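Side-chain contacts in vacuolar aminopeptidase 1 (Saccharomyces cerevisiae, PDB 5JGF), which removes N-terminal amino acids, preferably neutral or hydrophobic ones, from peptides in the yeast vacuole as a dodecameric zinc aminopeptidase of the M18 family: residues 446-449 / 450-453; 461-464 / 465-469. One frame throughout, in Å; residues are numbered along the deposited sequence.

Overall arrangement
Both contacts lie on the closing helix 448-468, interaction 1 in its first turns and interaction 2 in its last, with centres about 23 Å apart and nearest atoms about 8 Å apart. The start of the helix is nearer the middle of the subunit, about 17 Å from the chain centre against about 27 Å for its end, yet both contacts are partly buried. Interaction 1 is built mainly from backbone bonds, a buried carboxylate and aliphatic side chains that reach helices 7-21 and 261-278. Interaction 2 adds a salt bridge and two aromatic rings beside strand 339-347, and there a second subunit comes within reach.

Interaction 1. Residues 446-449 / 450-453; sequences SKDV and GLGV
The carbonyl oxygen of Lys447 receives the amide of Leu451, N to O 2.9 Å, the first in a run of direct i to i+4 backbone bonds in the N-terminal turn of helix 448-468. Gly452 N, 34° out of the carbonyl plane, bonds Asp448 O at 2.9 Å, and Val453 N bonds Val449 O at 3.0 Å. A water takes over one step earlier: it donates to Ser446 O and accepts from Gly450 N, which lies 3.0 Å from the water oxygen, and so bridges the i to i+4 pair just before the direct bonds.

The side chain of Leu451 lies back along this first turn. With CG anti to its own carbonyl carbon (chi1 -68°), the branch point rests against the backbone of Lys447, Leu451 CG coming to 3.3 Å from Lys447 O. One methyl, CD1, lies near that oxygen and 3.9 Å from Asp448 OD2, the two side chains meeting at a slant; it also meets Lys447 CB. Asp448 turns its other oxygen, OD1, to the backbone N of Asn366, with a weak bond to Gly445 N besides; the buried carboxylate is thus held by backbone N-H groups. Asn366 OD1 in turn takes Lys447 N, so one residue grips both. On another side of the helix Val453 sets CG2 beside its own backbone N, which brings this methyl to 3.3 Å from Val449 O, the same oxygen that its amide uses.

Lys447 makes a cation-pi contact with Tyr8. Ser446 pairs through its backbone with His254, just after strand 442-445 of the small three-stranded sheet, and helix 448-468 follows. Val449 packs on Ile11 and Phe15 of helix 7-21 and on Leu265 and Phe268 of helix 261-278, where Val453 adds contacts with Ala269 and Ile272.

Interaction 2. Residues 461-464 / 465-469; sequences KHWR and SVYDE
Arg464 and Asp468, one helical turn apart, form a salt bridge in which a single carboxylate oxygen takes two donors. Asp468 OD1 lies 3.0 Å from Arg464 NH2 and 3.2 Å from Arg464 NE, both bonds weak because the N-H groups point well off the oxygen, although guanidinium and carboxylate planes are only 20° apart. Arg464 leaves the helix with CG anti to the backbone N (chi1 -173°), then bends at chi2 and chi3, which carries the guanidinium forward along the helix to Asp468. Its NH1 is bonded to the carbonyl of Lys83, which anchors the group from outside the helix.

In the apolar contact, the indole of Trp463 meets the tyrosine ring with its benzo edge, Trp463 CZ3 lying 4.0 Å from Tyr467 CD2.

Arg464 NH2 approaches Tyr467 CD2 to 3.6 Å, the guanidinium and phenol planes 30° apart.

Backbone bonds run from Val466 N to His462 O (3.1 Å) and from Tyr467 N to Trp463 O (2.9 Å); that from Asp468 N to Arg464 O is weak. A water joins Lys461 O to Ser465 N.

Tyr467 also touches Lys47 of a second subunit. This is an i to i+4 Arg-Asp pair in the last turns of an amphipathic helix whose buried side packs on strand 339-347 of the large mixed sheet, through Ile339, and on helix 383-396.

Interaction 1. Residues 446-449 / 450-453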
loop_
_atom_site.group_PDB
_atom_site.type_symbol
_atom_site.label_atom_id
_atom_site.label_comp_id
_atom_site.label_asym_id
_atom_site.label_seq_id
_atom_site.Cartn_x
_atom_site.Cartn_y
_atom_site.Cartn_z
ATOM N N SER D 446 28.546 -39.494 -9.248
ATOM C CA SER D 446 28.601 -40.726 -10.035
ATOM C C SER D 446 29.079 -41.924 -9.198
ATOM O O SER D 446 28.819 -43.072 -9.555
ATOM C CB SER D 446 29.510 -40.537 -11.250
ATOM O OG SER D 446 30.809 -40.122 -10.862
ATOM N N LYS D 447 29.772 -41.658 -8.093
ATOM C CA LYS D 447 30.253 -42.718 -7.199
ATOM C C LYS D 447 29.285 -43.010 -6.047
ATOM O O LYS D 447 29.425 -44.011 -5.341
ATOM C CB LYS D 447 31.604 -42.332 -6.570
ATOM C CG LYS D 447 32.846 -42.520 -7.422
ATOM C CD LYS D 447 34.105 -42.527 -6.541
ATOM C CE LYS D 447 34.026 -43.633 -5.480
ATOM N NZ LYS D 447 35.323 -43.806 -4.764
ATOM N N ASP D 448 28.308 -42.135 -5.849
ATOM C CA ASP D 448 27.379 -42.294 -4.737
ATOM C C ASP D 448 26.479 -43.524 -4.704
ATOM O O ASP D 448 26.151 -44.016 -3.625
ATOM C CB ASP D 448 26.569 -41.005 -4.569
ATOM C CG ASP D 448 27.392 -39.905 -3.915
ATOM O OD1 ASP D 448 27.399 -38.758 -4.409
ATOM O OD2 ASP D 448 28.046 -40.200 -2.894
ATOM N N VAL D 449 26.080 -44.039 -5.859
ATOM C CA VAL D 449 25.261 -45.248 -5.862
ATOM C C VAL D 449 26.112 -46.358 -5.234
ATOM O O VAL D 449 25.670 -47.061 -4.324
ATOM C CB VAL D 449 24.863 -45.669 -7.296
ATOM C CG1 VAL D 449 24.138 -47.008 -7.262
ATOM C CG2 VAL D 449 23.966 -44.605 -7.920
ATOM N N GLY D 450 27.346 -46.484 -5.714
ATOM C CA GLY D 450 28.252 -47.499 -5.198
ATOM C C GLY D 450 28.605 -47.311 -3.734
ATOM O O GLY D 450 28.660 -48.278 -2.974
ATOM N N LEU D 451 28.856 -46.069 -3.328
ATOM C CA LEU D 451 29.198 -45.804 -1.936
ATOM C C LEU D 451 27.999 -46.130 -1.044
ATOM O O LEU D 451 28.163 -46.567 0.099
ATOM C CB LEU D 451 29.622 -44.341 -1.764
ATOM C CG LEU D 451 30.949 -43.971 -2.443
ATOM C CD1 LEU D 451 31.147 -42.464 -2.407
ATOM C CD2 LEU D 451 32.106 -44.677 -1.744
ATOM N N GLY D 452 26.797 -45.922 -1.575
ATOM C CA GLY D 452 25.590 -46.218 -0.822
ATOM C C GLY D 452 25.457 -47.716 -0.612
ATOM O O GLY D 452 25.231 -48.184 0.508
ATOM N N VAL D 453 25.597 -48.473 -1.696
ATOM C CA VAL D 453 25.515 -49.929 -1.621
ATOM C C VAL D 453 26.541 -50.445 -0.615
ATOM O O VAL D 453 26.238 -51.299 0.221
ATOM C CB VAL D 453 25.806 -50.580 -2.991
ATOM C CG1 VAL D 453 25.903 -52.101 -2.840
ATOM C CG2 VAL D 453 24.707 -50.223 -3.984
HETATM O O HOH W 1 28.455 -45.572 -8.346
#

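Interaction 2. Residues 461-464 / 465-469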
loop_
_atom_site.group_PDB
_atom_site.type_symbol
_atom_site.label_atom_id
_atom_site.label_comp_id
_atom_site.label_asym_id
_atom_site.label_seq_id
_atom_site.Cartn_x
_atom_site.Cartn_y
_atom_site.Cartn_z
ATOM N N LYS D 461 25.900 -56.577 7.437
ATOM C CA LYS D 461 26.957 -57.439 7.945
ATOM C C LYS D 461 27.341 -57.180 9.396
ATOM O O LYS D 461 27.508 -58.121 10.174
ATOM C CB LYS D 461 28.221 -57.290 7.097
ATOM C CG LYS D 461 28.168 -57.905 5.719
ATOM C CD LYS D 461 29.470 -57.617 4.984
ATOM C CE LYS D 461 29.524 -58.303 3.634
ATOM N NZ LYS D 461 30.754 -57.924 2.878
ATOM N N HIS D 462 27.456 -55.909 9.772
ATOM C CA HIS D 462 27.923 -55.573 11.112
ATOM C C HIS D 462 27.045 -54.819 12.113
ATOM O O HIS D 462 27.492 -54.574 13.232
ATOM C CB HIS D 462 29.245 -54.810 10.975
ATOM C CG HIS D 462 30.203 -55.432 10.006
ATOM N ND1 HIS D 462 30.677 -54.764 8.898
ATOM C CD2 HIS D 462 30.771 -56.661 9.976
ATOM C CE1 HIS D 462 31.498 -55.553 8.228
ATOM N NE2 HIS D 462 31.573 -56.711 8.861
ATOM N N TRP D 463 25.818 -54.453 11.759
ATOM C CA TRP D 463 25.009 -53.696 12.716
ATOM C C TRP D 463 24.765 -54.415 14.043
ATOM O O TRP D 463 24.809 -53.793 15.105
ATOM C CB TRP D 463 23.658 -53.290 12.112
ATOM C CG TRP D 463 22.609 -54.354 12.179
ATOM C CD1 TRP D 463 22.357 -55.322 11.250
ATOM C CD2 TRP D 463 21.693 -54.581 13.254
ATOM N NE1 TRP D 463 21.339 -56.138 11.682
ATOM C CE2 TRP D 463 20.916 -55.708 12.910
ATOM C CE3 TRP D 463 21.456 -53.942 14.480
ATOM C CZ2 TRP D 463 19.912 -56.211 13.748
ATOM C CZ3 TRP D 463 20.457 -54.443 15.313
ATOM C CH2 TRP D 463 19.699 -55.569 14.940
ATOM N N ARG D 464 24.505 -55.717 13.990
ATOM C CA ARG D 464 24.238 -56.470 15.214
ATOM C C ARG D 464 25.442 -56.435 16.152
ATOM O O ARG D 464 25.298 -56.167 17.345
ATOM C CB ARG D 464 23.865 -57.920 14.878
ATOM C CG ARG D 464 23.396 -58.761 16.071
ATOM C CD ARG D 464 22.163 -58.175 16.756
ATOM N NE ARG D 464 22.511 -57.249 17.831
ATOM C CZ ARG D 464 21.633 -56.528 18.524
ATOM N NH1 ARG D 464 20.335 -56.609 18.261
ATOM N NH2 ARG D 464 22.055 -55.729 19.495
ATOM N N SER D 465 26.627 -56.684 15.604
ATOM C CA SER D 465 27.853 -56.681 16.395
ATOM C C SER D 465 28.148 -55.310 16.998
ATOM O O SER D 465 28.631 -55.210 18.125
ATOM C CB SER D 465 29.039 -57.125 15.535
ATOM O OG SER D 465 30.241 -57.094 16.283
ATOM N N VAL D 466 27.862 -54.253 16.245
ATOM C CA VAL D 466 28.103 -52.898 16.730
ATOM C C VAL D 466 27.099 -52.484 17.802
ATOM O O VAL D 466 27.477 -51.926 18.833
ATOM C CB VAL D 466 28.049 -51.865 15.575
ATOM C CG1 VAL D 466 28.130 -50.449 16.135
ATOM C CG2 VAL D 466 29.194 -52.108 14.609
ATOM N N TYR D 467 25.820 -52.760 17.564
ATOM C CA TYR D 467 24.793 -52.383 18.525
ATOM C C TYR D 467 24.985 -53.128 19.842
ATOM O O TYR D 467 24.521 -52.678 20.885
ATOM C CB TYR D 467 23.398 -52.646 17.946
ATOM C CG TYR D 467 22.277 -51.886 18.636
ATOM C CD1 TYR D 467 22.491 -50.607 19.163
ATOM C CD2 TYR D 467 20.992 -52.417 18.709
ATOM C CE1 TYR D 467 21.447 -49.879 19.741
ATOM C CE2 TYR D 467 19.943 -51.697 19.280
ATOM C CZ TYR D 467 20.178 -50.429 19.793
ATOM O OH TYR D 467 19.140 -49.713 20.345
ATOM N N ASP D 468 25.674 -54.264 19.794
ATOM C CA ASP D 468 25.935 -55.035 21.012
ATOM C C ASP D 468 26.814 -54.239 21.972
ATOM O O ASP D 468 26.681 -54.359 23.194
ATOM C CB ASP D 468 26.643 -56.353 20.695
ATOM C CG ASP D 468 25.711 -57.405 20.133
ATOM O OD1 ASP D 468 24.490 -57.315 20.368
ATOM O OD2 ASP D 468 26.212 -58.338 19.469
ATOM N N GLU D 469 27.712 -53.435 21.407
ATOM C CA GLU D 469 28.632 -52.617 22.187
ATOM C C GLU D 469 27.942 -51.536 23.013
ATOM O O GLU D 469 28.539 -50.980 23.928
ATOM C CB GLU D 469 29.687 -51.968 21.268
ATOM C CG GLU D 469 30.603 -52.944 20.539
ATOM C CD GLU D 469 31.294 -53.910 21.501
ATOM O OE1 GLU D 469 31.455 -53.568 22.687
ATOM O OE2 GLU D 469 31.699 -55.013 21.092
HETATM O O HOH W 2 26.929 -58.229 13.113
#